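Long-range contacts in gala protein type 1, 3 or 4 (Legionella pneumophila subsp. pneumophila, PDB 4XA9), which is a leucine-rich repeat protein that may bind small GTPases and stimulate their GTP hydrolysis: residues F24-D29 and H52-A57; I103-V108 and T128-G133; A115-L120 and S138-I143; L145-L150 and A169-V174; E181-N186 and L204-N209. All blocks are in the same frame, centred on the assembly; numbering follows the deposited sequence.

How the contacts relate
All five contacts join successive turns of one leucine-rich repeat coil, at different levels of the coil. Contact 3 pairs neighbouring parallel strands, with backbone bonds and leucine packing. Contacts 1 and 4 join the loops that run from strand to helix, and both also meet the chain of another protein. Contact 4 is largely buried, whereas contact 1 is more open and carries waters. Contacts 2 and 5 join helices: a carboxylate grips a helix start in contact 2, and an amide grips a helix end in contact 5. Contacts 2 and 4 touch through Lys129 and Leu150. Contacts 1 and 5 lie on opposite sides of the chain's centre, with centres about 42 Å apart.

Contact 1. Residues F24-D29 and H52-A57; sequences FLNLRD and HNDITA
Asn53 holds the tight middle of this contact by slotting its side chain against the backbone of residues 24-29. Its OD1 accepts from Leu25 N at 2.9 Å and from Leu27 N at 3.0 Å. The two N-H groups come from opposite faces of the amide plane and grip this oxygen between them. In return Asp54 N donates to Leu27 O. At one end Phe24 and His52 form an offset stack, with centroids 4.1 Å apart and planes at 11°. His52 CB sits over the centre of the Phe24 ring. At the other end Thr56 N donates almost straight to Asp29 OD1, 2.7 Å away, meeting the syn lone pair of that oxygen.

The outer side is looser and wet. A water bridges Asn26 N and His52 O, and another joins Asp29 N to Asp54 O. Asp54 OD1 makes a salt bridge to a basic side chain of another protein's chain.

Asn53 occupies the consensus asparagine position of a leucine-rich repeat, and its ND2 also donates to Leu50 O and Leu22 O. The contact joins the loop between strand 19-21 and helix 32-41 to the loop between strand 47-49 and helix 57-63.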
# COMPACT_ATOMS: atom_id res chain seq x y z
N PHE A 24 8.54 -12.18 -6.32
CA PHE A 24 7.89 -12.30 -7.63
C PHE A 24 8.43 -13.43 -8.51
O PHE A 24 8.61 -13.25 -9.72
CB PHE A 24 7.98 -10.97 -8.41
CG PHE A 24 7.17 -9.85 -7.82
CD1 PHE A 24 5.81 -9.76 -8.07
CD2 PHE A 24 7.76 -8.87 -7.04
CE1 PHE A 24 5.05 -8.72 -7.53
CE2 PHE A 24 7.01 -7.84 -6.49
CZ PHE A 24 5.66 -7.76 -6.74
N LEU A 25 8.65 -14.60 -7.93
CA LEU A 25 9.17 -15.74 -8.69
C LEU A 25 8.17 -16.90 -8.71
O LEU A 25 8.49 -17.98 -9.18
CB LEU A 25 10.51 -16.22 -8.11
CG LEU A 25 11.69 -15.25 -8.26
CD1 LEU A 25 12.95 -15.83 -7.64
CD2 LEU A 25 11.92 -14.92 -9.73
N ASN A 26 6.96 -16.65 -8.21
CA ASN A 26 5.93 -17.68 -8.09
C ASN A 26 6.43 -18.94 -7.38
O ASN A 26 6.08 -20.06 -7.75
CB ASN A 26 5.37 -18.05 -9.47
CG ASN A 26 4.59 -16.91 -10.11
OD1 ASN A 26 3.46 -16.64 -9.73
ND2 ASN A 26 5.21 -16.24 -11.07
N LEU A 27 7.26 -18.76 -6.35
CA LEU A 27 7.76 -19.89 -5.58
C LEU A 27 6.65 -20.61 -4.84
O LEU A 27 5.67 -19.99 -4.41
CB LEU A 27 8.84 -19.45 -4.59
CG LEU A 27 10.04 -18.70 -5.16
CD1 LEU A 27 11.05 -18.46 -4.05
CD2 LEU A 27 10.66 -19.47 -6.31
N ARG A 28 6.79 -21.92 -4.70
CA ARG A 28 5.81 -22.71 -3.98
C ARG A 28 6.45 -23.43 -2.82
O ARG A 28 7.66 -23.33 -2.60
CB ARG A 28 5.11 -23.70 -4.91
CG ARG A 28 4.30 -23.02 -6.00
CD ARG A 28 3.35 -23.98 -6.68
NE ARG A 28 4.05 -25.00 -7.46
CZ ARG A 28 4.25 -24.93 -8.78
NH1 ARG A 28 3.79 -23.89 -9.46
NH2 ARG A 28 4.90 -25.90 -9.40
N ASP A 29 5.63 -24.17 -2.07
CA ASP A 29 6.11 -24.87 -0.90
C ASP A 29 7.27 -25.81 -1.22
O ASP A 29 8.21 -25.91 -0.45
CB ASP A 29 4.98 -25.65 -0.24
CG ASP A 29 3.88 -24.74 0.27
OD1 ASP A 29 4.15 -23.54 0.50
OD2 ASP A 29 2.75 -25.23 0.44
N HIS A 52 5.73 -11.76 -2.25
CA HIS A 52 5.08 -11.87 -3.55
C HIS A 52 5.38 -13.21 -4.23
O HIS A 52 5.90 -13.26 -5.34
CB HIS A 52 5.50 -10.71 -4.46
CG HIS A 52 5.14 -9.35 -3.92
ND1 HIS A 52 3.88 -8.80 -4.06
CD2 HIS A 52 5.88 -8.42 -3.27
CE1 HIS A 52 3.86 -7.60 -3.51
NE2 HIS A 52 5.06 -7.34 -3.03
N ASN A 53 5.04 -14.29 -3.54
CA ASN A 53 5.16 -15.62 -4.10
C ASN A 53 3.90 -16.40 -3.76
O ASN A 53 2.88 -15.79 -3.42
CB ASN A 53 6.42 -16.32 -3.58
CG ASN A 53 7.67 -15.82 -4.28
OD1 ASN A 53 7.78 -15.91 -5.50
ND2 ASN A 53 8.61 -15.28 -3.51
N ASP A 54 3.95 -17.73 -3.83
CA ASP A 54 2.77 -18.56 -3.63
C ASP A 54 2.95 -19.54 -2.49
O ASP A 54 2.44 -20.66 -2.54
CB ASP A 54 2.42 -19.32 -4.91
CG ASP A 54 2.16 -18.40 -6.09
OD1 ASP A 54 1.53 -17.34 -5.88
OD2 ASP A 54 2.59 -18.73 -7.21
N ILE A 55 3.69 -19.13 -1.47
CA ILE A 55 4.00 -20.00 -0.36
C ILE A 55 2.80 -20.15 0.57
O ILE A 55 2.08 -19.19 0.83
CB ILE A 55 5.22 -19.46 0.42
CG1 ILE A 55 6.41 -19.30 -0.54
CG2 ILE A 55 5.57 -20.35 1.60
CD1 ILE A 55 7.60 -18.60 0.06
N THR A 56 2.57 -21.37 1.06
CA THR A 56 1.49 -21.63 2.01
C THR A 56 2.07 -22.01 3.36
O THR A 56 3.28 -21.94 3.56
CB THR A 56 0.56 -22.77 1.53
OG1 THR A 56 1.21 -24.03 1.71
CG2 THR A 56 0.17 -22.58 0.07
N ALA A 57 1.20 -22.43 4.28
CA ALA A 57 1.63 -22.86 5.61
C ALA A 57 2.59 -24.05 5.54
O ALA A 57 3.49 -24.18 6.38
CB ALA A 57 0.42 -23.20 6.47
O HOH W 1 4.99 -14.44 -7.52
O HOH W 2 2.73 -20.96 -8.18
O HOH W 3 2.70 -23.75 -2.37

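Contact 2. Residues I103-V108 and T128-G133; sequences IGDEGV and TKVGAG
Asp105 reaches from the first turn of helix 104-113 to the start of helix 129-135, where Thr128 and Gly131 receive it. The two short helical segments run almost parallel, with their axes 6° apart and 8.4 Å from each other at closest approach.

Hydrogen bonds carry most of the contact. Thr128 N donates to Asp105 OD1 at 2.8 Å, nearly straight at 177°, and meets the syn lone pair of that oxygen. Gly131 N adds a weak, bent bond to the same OD1. Asp105 OD2 lies beside Thr128 OG1; a hydrogen bond is indicated there, but the modelled separation is so short that its length is doubtful. The same hydroxyl oxygen accepts from Val130 N at 3.1 Å. This is the capping bond of Thr128 as N-cap, and it is made possible by a chi1 of 72°, which sets OG1 between the backbone N and the carbonyl carbon.

Packing is slight by comparison. Val130 CB rests against Asp105 OD2 at 3.4 Å, the two side chains crossing at about a right angle. Gly131 has no side chain, and its CA comes within 4.4 Å of Asp105 CA, so the backbones are close here. Asp105 also packs on Ile127, just before the N-cap.

The chemistry is that of one helix start tied to the next by a carboxylate. The N-H groups of Thr128 and Gly131 both turn to Asp105 at the start of helix 129-135, where the helix end would probably favour the charged carboxylate.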
# COMPACT_ATOMS: atom_id res chain seq x y z
N ILE A 103 -3.50 -13.86 7.74
CA ILE A 103 -3.16 -14.62 8.95
C ILE A 103 -4.24 -14.48 10.03
O ILE A 103 -4.38 -15.34 10.88
CB ILE A 103 -1.80 -14.22 9.54
CG1 ILE A 103 -1.86 -12.83 10.19
CG2 ILE A 103 -0.69 -14.30 8.49
CD1 ILE A 103 -0.60 -12.47 10.96
N GLY A 104 -4.99 -13.39 9.99
CA GLY A 104 -6.14 -13.22 10.88
C GLY A 104 -5.83 -13.05 12.36
O GLY A 104 -4.67 -12.93 12.75
N ASP A 105 -6.87 -13.04 13.18
CA ASP A 105 -6.69 -12.93 14.63
C ASP A 105 -5.98 -14.14 15.21
O ASP A 105 -5.18 -14.01 16.14
CB ASP A 105 -8.04 -12.72 15.33
CG ASP A 105 -8.61 -11.34 15.08
OD1 ASP A 105 -7.81 -10.42 14.80
OD2 ASP A 105 -9.84 -11.17 15.17
N GLU A 106 -6.25 -15.32 14.65
CA GLU A 106 -5.64 -16.55 15.14
C GLU A 106 -4.15 -16.59 14.81
O GLU A 106 -3.34 -17.09 15.59
CB GLU A 106 -6.34 -17.78 14.55
CG GLU A 106 -7.79 -17.95 15.00
CD GLU A 106 -7.93 -18.17 16.50
OE1 GLU A 106 -7.04 -18.82 17.10
OE2 GLU A 106 -8.93 -17.70 17.08
N GLY A 107 -3.80 -16.06 13.64
CA GLY A 107 -2.41 -16.03 13.23
C GLY A 107 -1.62 -15.11 14.13
O GLY A 107 -0.54 -15.45 14.61
N VAL A 108 -2.19 -13.95 14.40
CA VAL A 108 -1.53 -12.93 15.20
C VAL A 108 -1.47 -13.34 16.67
O VAL A 108 -0.59 -12.91 17.42
CB VAL A 108 -2.23 -11.56 15.03
CG1 VAL A 108 -2.62 -10.93 16.37
CG2 VAL A 108 -1.34 -10.63 14.22
N THR A 128 -8.46 -7.96 13.61
CA THR A 128 -9.52 -7.15 14.20
C THR A 128 -9.11 -6.66 15.58
O THR A 128 -7.96 -6.84 15.99
CB THR A 128 -10.84 -7.93 14.32
OG1 THR A 128 -10.72 -8.91 15.37
CG2 THR A 128 -11.15 -8.63 13.00
N LYS A 129 -10.05 -6.06 16.30
CA LYS A 129 -9.82 -5.64 17.68
C LYS A 129 -9.41 -6.83 18.57
O LYS A 129 -8.74 -6.65 19.59
CB LYS A 129 -11.06 -4.96 18.27
CG LYS A 129 -12.32 -5.83 18.25
CD LYS A 129 -13.54 -5.04 18.73
CE LYS A 129 -14.78 -5.92 18.80
NZ LYS A 129 -15.15 -6.50 17.49
N VAL A 130 -9.83 -8.03 18.18
CA VAL A 130 -9.48 -9.23 18.95
C VAL A 130 -7.98 -9.51 18.83
O VAL A 130 -7.30 -9.77 19.83
CB VAL A 130 -10.28 -10.46 18.49
CG1 VAL A 130 -9.81 -11.71 19.22
CG2 VAL A 130 -11.77 -10.25 18.73
N GLY A 131 -7.46 -9.43 17.61
CA GLY A 131 -6.03 -9.59 17.38
C GLY A 131 -5.21 -8.51 18.06
O GLY A 131 -4.13 -8.78 18.60
N ALA A 132 -5.70 -7.28 18.03
CA ALA A 132 -5.02 -6.17 18.70
C ALA A 132 -4.90 -6.47 20.19
O ALA A 132 -3.90 -6.14 20.83
CB ALA A 132 -5.75 -4.87 18.46
N GLY A 133 -5.94 -7.10 20.73
CA GLY A 133 -5.92 -7.52 22.13
C GLY A 133 -4.77 -8.46 22.43
O GLY A 133 -4.12 -8.36 23.47

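Contact 3. Residues A115-L120 and S138-I143; sequences AKLITL and SNLKKI
Thr119 pairs with Lys142 and Leu120 with Ile143 in parallel register, and Leu120 N donates to Lys142 O at 2.9 Å. Just before the strands, Ile118 O accepts twice. Lys141 N reaches it in the carbonyl plane at 2.8 Å, and Lys142 N comes nearly along the C=O axis at 3.2 Å. Two CA-H groups, those of Thr119 and Ile143, also point at carbonyl oxygens across the strands.

Leu140 is the main apolar side chain between the two segments. Its CD2 meets Leu117 CB at 3.6 Å and Leu120 CB at 3.9 Å, and CD1 also touches Leu120. Leu120 and Ile143 point to the same face of the sheet, and CG2 of Ile143 sits against Leu120 O.

These strands belong to a beta-alpha-beta unit, in which helix 129-135 links strand 119-121 to strand 142-144. Such units, repeated, build the curved leucine-rich repeat coil, with the sheet on one side and the helices on the other. Leu120 packs on Leu111 of helix 104-113, as does Leu117 from the loop, so the face with Leu120 and Ile143 is the one turned to the helices.

Thr119 and Lys142 lie on the other face. With CG anti to the backbone N (chi1 173°), the extended Lys142 chain passes Thr119 CG2, its CD 3.9 Å away, and its NZ ends at Tyr121 OH. Before the strands, Ile118 and Lys141 run side by side, with CG2 of the isoleucine against CG of the lysine. At the far end Ala115 CB touches Asn139 ND2 at 3.6 Å.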
# COMPACT_ATOMS: atom_id res chain seq x y z
N ALA A 115 7.99 -14.21 22.18
CA ALA A 115 8.77 -13.15 22.82
C ALA A 115 10.06 -12.84 22.06
O ALA A 115 10.73 -11.85 22.35
CB ALA A 115 9.09 -13.54 24.26
N LYS A 116 10.40 -13.68 21.09
CA LYS A 116 11.59 -13.46 20.27
C LYS A 116 11.40 -12.24 19.36
O LYS A 116 12.34 -11.48 19.10
CB LYS A 116 11.91 -14.71 19.45
CG LYS A 116 13.23 -14.66 18.69
CD LYS A 116 14.41 -14.60 19.65
CE LYS A 116 15.73 -14.64 18.90
NZ LYS A 116 16.90 -14.56 19.82
N LEU A 117 10.16 -12.04 18.90
CA LEU A 117 9.85 -10.96 17.97
C LEU A 117 10.05 -9.55 18.53
O LEU A 117 9.53 -9.21 19.59
CB LEU A 117 8.40 -11.08 17.48
CG LEU A 117 8.13 -12.06 16.35
CD1 LEU A 117 6.70 -11.88 15.83
CD2 LEU A 117 9.16 -11.90 15.22
N ILE A 118 10.80 -8.75 17.78
CA ILE A 118 11.01 -7.35 18.12
C ILE A 118 10.18 -6.44 17.21
O ILE A 118 9.60 -5.45 17.67
CB ILE A 118 12.49 -6.95 18.00
CG1 ILE A 118 13.38 -7.91 18.79
CG2 ILE A 118 12.70 -5.54 18.50
CD1 ILE A 118 14.86 -7.63 18.64
N THR A 119 10.13 -6.77 15.93
CA THR A 119 9.42 -5.97 14.94
C THR A 119 8.48 -6.82 14.10
O THR A 119 8.88 -7.85 13.56
CB THR A 119 10.39 -5.23 14.01
OG1 THR A 119 11.16 -4.29 14.76
CG2 THR A 119 9.64 -4.51 12.91
N LEU A 120 7.23 -6.38 13.98
CA LEU A 120 6.24 -7.11 13.18
C LEU A 120 5.51 -6.20 12.19
O LEU A 120 4.86 -5.23 12.58
CB LEU A 120 5.22 -7.81 14.09
CG LEU A 120 4.09 -8.55 13.37
CD1 LEU A 120 4.64 -9.70 12.54
CD2 LEU A 120 3.03 -9.05 14.35
N SER A 138 2.00 -8.53 23.87
CA SER A 138 3.26 -8.97 23.28
C SER A 138 4.43 -8.17 23.81
O SER A 138 4.24 -7.20 24.54
CB SER A 138 3.21 -8.85 21.76
OG SER A 138 3.23 -7.48 21.40
N ASN A 139 5.64 -8.57 23.42
CA ASN A 139 6.85 -7.84 23.77
C ASN A 139 7.40 -7.05 22.58
O ASN A 139 8.56 -6.63 22.58
CB ASN A 139 7.93 -8.80 24.30
CG ASN A 139 7.60 -9.33 25.69
OD1 ASN A 139 7.02 -8.63 26.52
ND2 ASN A 139 7.99 -10.58 25.94
N LEU A 140 6.56 -6.85 21.57
CA LEU A 140 6.97 -6.16 20.35
C LEU A 140 7.35 -4.71 20.62
O LEU A 140 6.69 -4.01 21.38
CB LEU A 140 5.84 -6.22 19.31
CG LEU A 140 5.63 -7.60 18.68
CD1 LEU A 140 4.28 -7.68 17.98
CD2 LEU A 140 6.76 -7.90 17.70
N LYS A 141 8.44 -4.27 19.99
CA LYS A 141 8.85 -2.87 20.07
C LYS A 141 8.25 -2.05 18.94
O LYS A 141 7.99 -0.86 19.09
CB LYS A 141 10.37 -2.76 20.06
CG LYS A 141 11.03 -3.36 21.30
CD LYS A 141 12.47 -2.92 21.42
CE LYS A 141 13.07 -3.36 22.75
NZ LYS A 141 14.35 -2.65 23.04
N LYS A 142 8.02 -2.70 17.79
CA LYS A 142 7.44 -2.03 16.63
C LYS A 142 6.39 -2.91 15.96
O LYS A 142 6.64 -4.09 15.70
CB LYS A 142 8.52 -1.66 15.62
CG LYS A 142 7.96 -1.11 14.30
CD LYS A 142 9.08 -0.72 13.33
CE LYS A 142 8.49 -0.17 12.03
NZ LYS A 142 9.56 0.28 11.09
N ILE A 143 5.22 -2.34 15.68
CA ILE A 143 4.17 -3.03 14.95
C ILE A 143 3.59 -2.13 13.86
O ILE A 143 3.26 -0.96 14.11
CB ILE A 143 3.00 -3.50 15.85
CG1 ILE A 143 3.48 -3.88 17.26
CG2 ILE A 143 2.28 -4.70 15.23
CD1 ILE A 143 2.36 -4.42 18.14
O HOH W 4 7.33 -10.36 20.96

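Contact 4. Residues L145-L150 and A169-V174; sequences LCFNSL and ASACDV
Cys172 points its thiol into the bend of residues 145-148, between two backbone oxygens. Its SG lies 3.1 Å from Leu145 O and 3.2 Å from Asn148 O. Leu150 covers the same cysteine with its CD1 methyl, 3.9 Å from SG, and the same methyl also faces Ala169 CB.

The bend is a type II beta turn from Leu145 to Asn148. The amide of Asn148 folds back over its own turn. Its ND2 donates to Leu145 O from well above the carbonyl plane, and also to Ala122 O. Its OD1 accepts from Asn125 N and Ile127 N, so this buried amide is well supplied with partners.

Cys146 faces Ser170 and uses its sulfur as an acceptor, with Ser170 N 3.5 Å from SG. The opposite bond runs from Phe147 N to Ser170 O at 3.0 Å. The Phe147 ring leans obliquely towards Ala171, whose CB is 3.8 Å from CD1. Ser149 sets OG anti to its own N (chi1 -176°), which brings the hydroxyl to Asp173 OD2 at 2.7 Å, on the anti lone pair.

Another protein's chain covers part of this contact. There Asp173 OD1 forms a salt bridge with a basic side chain of that chain, the Phe147 ring stacks on one of its aromatic side chains, and Ser170 OG bonds to its backbone.

Asn148 and Cys172 fill the same position of successive repeats. The bend after each strand, closed by asparagine or cysteine, is typical of the leucine-rich repeat fold.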
# COMPACT_ATOMS: atom_id res chain seq x y z
N LEU A 145 0.37 -2.13 11.42
CA LEU A 145 -0.91 -2.80 11.26
C LEU A 145 -1.84 -2.13 10.25
O LEU A 145 -3.05 -2.29 10.33
CB LEU A 145 -1.63 -2.88 12.62
CG LEU A 145 -0.95 -3.78 13.64
CD1 LEU A 145 -1.58 -3.63 15.02
CD2 LEU A 145 -1.01 -5.24 13.16
N CYS A 146 -1.27 -1.39 9.30
CA CYS A 146 -2.08 -0.68 8.31
C CYS A 146 -3.06 -1.60 7.60
O CYS A 146 -2.75 -2.77 7.38
CB CYS A 146 -1.18 0.01 7.27
SG CYS A 146 -0.13 1.29 7.95
N PHE A 147 -4.24 -1.08 7.27
CA PHE A 147 -5.27 -1.80 6.52
C PHE A 147 -5.85 -2.97 7.30
O PHE A 147 -6.30 -3.95 6.71
CB PHE A 147 -4.73 -2.32 5.18
CG PHE A 147 -3.96 -1.29 4.38
CD1 PHE A 147 -4.59 -0.14 3.93
CD2 PHE A 147 -2.64 -1.50 4.06
CE1 PHE A 147 -3.90 0.80 3.19
CE2 PHE A 147 -1.93 -0.56 3.31
CZ PHE A 147 -2.57 0.59 2.88
N ASN A 148 -5.83 -2.88 8.63
CA ASN A 148 -6.54 -3.82 9.49
C ASN A 148 -7.59 -3.06 10.31
O ASN A 148 -7.28 -2.06 10.95
CB ASN A 148 -5.59 -4.54 10.45
CG ASN A 148 -4.64 -5.50 9.73
OD1 ASN A 148 -5.04 -6.59 9.33
ND2 ASN A 148 -3.39 -5.09 9.59
N SER A 149 -8.83 -3.54 10.29
CA SER A 149 -9.89 -2.86 11.04
C SER A 149 -9.73 -3.10 12.54
O SER A 149 -10.43 -3.92 13.13
CB SER A 149 -11.27 -3.32 10.57
OG SER A 149 -12.30 -2.59 11.23
N LEU A 150 -8.79 -2.39 13.15
CA LEU A 150 -8.50 -2.55 14.57
C LEU A 150 -9.58 -1.90 15.43
O LEU A 150 -9.84 -2.35 16.54
CB LEU A 150 -7.14 -1.92 14.93
CG LEU A 150 -5.90 -2.36 14.15
CD1 LEU A 150 -4.70 -1.57 14.62
CD2 LEU A 150 -5.67 -3.86 14.31
N ALA A 169 -0.52 2.39 12.23
CA ALA A 169 -1.87 1.88 12.16
C ALA A 169 -2.77 2.78 11.32
O ALA A 169 -3.78 3.31 11.81
CB ALA A 169 -2.44 1.71 13.57
N SER A 170 -2.40 2.96 10.05
CA SER A 170 -3.17 3.79 9.14
C SER A 170 -4.26 2.97 8.46
O SER A 170 -4.06 1.80 8.17
CB SER A 170 -2.25 4.43 8.08
OG SER A 170 -1.30 5.31 8.65
N ALA A 171 -5.40 3.61 8.20
CA ALA A 171 -6.57 2.93 7.63
C ALA A 171 -6.99 1.76 8.52
O ALA A 171 -7.12 0.63 8.05
CB ALA A 171 -6.29 2.45 6.21
N CYS A 172 -7.20 2.05 9.80
CA CYS A 172 -7.53 1.01 10.77
C CYS A 172 -8.84 1.28 11.51
O CYS A 172 -9.09 0.70 12.57
CB CYS A 172 -6.40 0.85 11.79
SG CYS A 172 -4.87 0.11 11.11
N ASP A 173 -9.68 2.15 10.94
CA ASP A 173 -10.97 2.52 11.54
C ASP A 173 -10.82 3.09 12.95
O ASP A 173 -11.62 2.78 13.84
CB ASP A 173 -11.92 1.32 11.54
CG ASP A 173 -12.38 0.93 10.14
OD1 ASP A 173 -12.61 1.84 9.32
OD2 ASP A 173 -12.49 -0.28 9.86
N VAL A 174 -9.80 3.92 13.15
CA VAL A 174 -9.58 4.57 14.43
C VAL A 174 -10.26 5.94 14.49
O VAL A 174 -10.09 6.76 13.58
CB VAL A 174 -8.07 4.75 14.71
CG1 VAL A 174 -7.85 5.53 15.99
CG2 VAL A 174 -7.38 3.40 14.78

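Contact 5. Residues E181-N186 and L204-N209; sequences ELAKNN and LHFANN
On the helical side of the leucine-rich repeat coil, Ala183 near the C-terminal end of helix 176-184 packs against Phe206 of helix 203-207 and Asn209 just after it. Ala183 CB lies over one face of the Phe206 ring, 3.5 Å above its plane and shifted towards the rim. This is a CH-pi contact, 20° off the ring normal. His205 CB closes on the same methyl at 3.6 Å. The ring of Phe206 also packs on Leu191 of strand 190-192 and on Leu230 of helix 224-230.

A chi1 of 174° swings the Asn209 amide away from its own N and brings ND2 to Ala183 O at 2.9 Å, in an almost straight bond of 175°. The oxygen lies in the plane of the amide. Asn209 OD1 accepts from Ser211 N and Leu212 N. Asn185 repeats the scheme one turn of the coil earlier, bonding to Gln187 N, Leu188 N and Ala159 O.

The chemistry implies that each buried asparagine serves two ends at once. Its nitrogen satisfies a carbonyl near the end of the preceding helix, and its oxygen satisfies the chain that turns towards the next strand.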
# COMPACT_ATOMS: atom_id res chain seq x y z
N GLU A 181 -6.44 7.79 23.46
CA GLU A 181 -5.77 6.84 24.35
C GLU A 181 -4.33 6.59 23.91
O GLU A 181 -3.43 6.47 24.74
CB GLU A 181 -6.55 5.52 24.43
CG GLU A 181 -7.95 5.70 25.01
CD GLU A 181 -7.94 6.49 26.32
OE1 GLU A 181 -7.16 6.14 27.23
OE2 GLU A 181 -8.70 7.48 26.41
N LEU A 182 -4.10 6.54 22.60
CA LEU A 182 -2.74 6.45 22.08
C LEU A 182 -1.93 7.70 22.43
O LEU A 182 -0.74 7.61 22.72
CB LEU A 182 -2.76 6.23 20.57
CG LEU A 182 -3.13 4.82 20.10
CD1 LEU A 182 -3.33 4.79 18.59
CD2 LEU A 182 -2.07 3.82 20.52
N ALA A 183 -2.58 8.85 22.41
CA ALA A 183 -1.91 10.10 22.76
C ALA A 183 -1.46 10.09 24.22
O ALA A 183 -0.39 10.62 24.54
CB ALA A 183 -2.83 11.29 22.50
N LYS A 184 -2.27 9.50 25.08
CA LYS A 184 -1.97 9.43 26.51
C LYS A 184 -0.78 8.52 26.81
O LYS A 184 -0.13 8.66 27.85
CB LYS A 184 -3.20 8.98 27.30
CG LYS A 184 -4.34 9.99 27.31
CD LYS A 184 -5.53 9.49 28.11
CE LYS A 184 -6.65 10.53 28.12
NZ LYS A 184 -7.86 10.05 28.86
N ASN A 185 -0.52 7.58 25.90
CA ASN A 185 0.62 6.66 26.01
C ASN A 185 1.93 7.43 26.17
O ASN A 185 2.16 8.42 25.48
CB ASN A 185 0.69 5.76 24.77
CG ASN A 185 1.90 4.85 24.78
OD1 ASN A 185 3.02 5.30 24.55
ND2 ASN A 185 1.67 3.56 24.99
N ASN A 186 2.79 6.96 27.07
CA ASN A 186 4.05 7.65 27.35
C ASN A 186 5.30 6.91 26.87
O ASN A 186 6.40 7.27 27.25
CB ASN A 186 4.19 7.92 28.85
CG ASN A 186 3.15 8.88 29.36
OD1 ASN A 186 3.24 10.09 29.14
ND2 ASN A 186 2.15 8.36 30.07
N LEU A 204 -5.36 18.13 21.21
CA LEU A 204 -4.89 18.63 22.49
C LEU A 204 -4.09 17.54 23.21
O LEU A 204 -3.02 17.79 23.76
CB LEU A 204 -6.05 19.12 23.37
CG LEU A 204 -5.66 19.48 24.80
CD1 LEU A 204 -4.64 20.59 24.80
CD2 LEU A 204 -6.89 19.86 25.63
N HIS A 205 -4.60 16.32 23.17
CA HIS A 205 -3.92 15.20 23.82
C HIS A 205 -2.57 14.89 23.18
O HIS A 205 -1.64 14.47 23.88
CB HIS A 205 -4.81 13.97 23.82
CG HIS A 205 -6.09 14.17 24.58
ND1 HIS A 205 -6.18 13.99 25.94
CD2 HIS A 205 -7.31 14.57 24.17
CE1 HIS A 205 -7.41 14.25 26.34
NE2 HIS A 205 -8.12 14.61 25.28
N PHE A 206 -2.45 15.10 21.87
CA PHE A 206 -1.16 14.92 21.21
C PHE A 206 -0.24 16.12 21.49
O PHE A 206 0.97 15.97 21.55
CB PHE A 206 -1.32 14.73 19.70
CG PHE A 206 -1.81 13.35 19.30
CD1 PHE A 206 -1.06 12.21 19.57
CD2 PHE A 206 -3.02 13.21 18.64
CE1 PHE A 206 -1.52 10.96 19.20
CE2 PHE A 206 -3.48 11.96 18.27
CZ PHE A 206 -2.73 10.83 18.55
N ALA A 207 -0.81 17.31 21.65
CA ALA A 207 -0.00 18.46 22.01
C ALA A 207 0.59 18.26 23.41
O ALA A 207 1.71 18.71 23.69
CB ALA A 207 -0.82 19.75 21.96
N ASN A 208 -0.14 17.58 24.28
CA ASN A 208 0.35 17.39 25.65
C ASN A 208 1.10 16.07 25.84
O ASN A 208 1.60 15.78 26.93
CB ASN A 208 -0.82 17.49 26.64
CG ASN A 208 -1.32 18.92 26.81
OD1 ASN A 208 -0.59 19.88 26.56
ND2 ASN A 208 -2.57 19.06 27.25
N ASN A 209 1.18 15.27 24.78
CA ASN A 209 2.04 14.08 24.77
C ASN A 209 3.50 14.48 24.95
O ASN A 209 3.95 15.49 24.40
CB ASN A 209 1.84 13.31 23.47
CG ASN A 209 2.80 12.14 23.32
OD1 ASN A 209 3.97 12.34 22.97
ND2 ASN A 209 2.32 10.93 23.56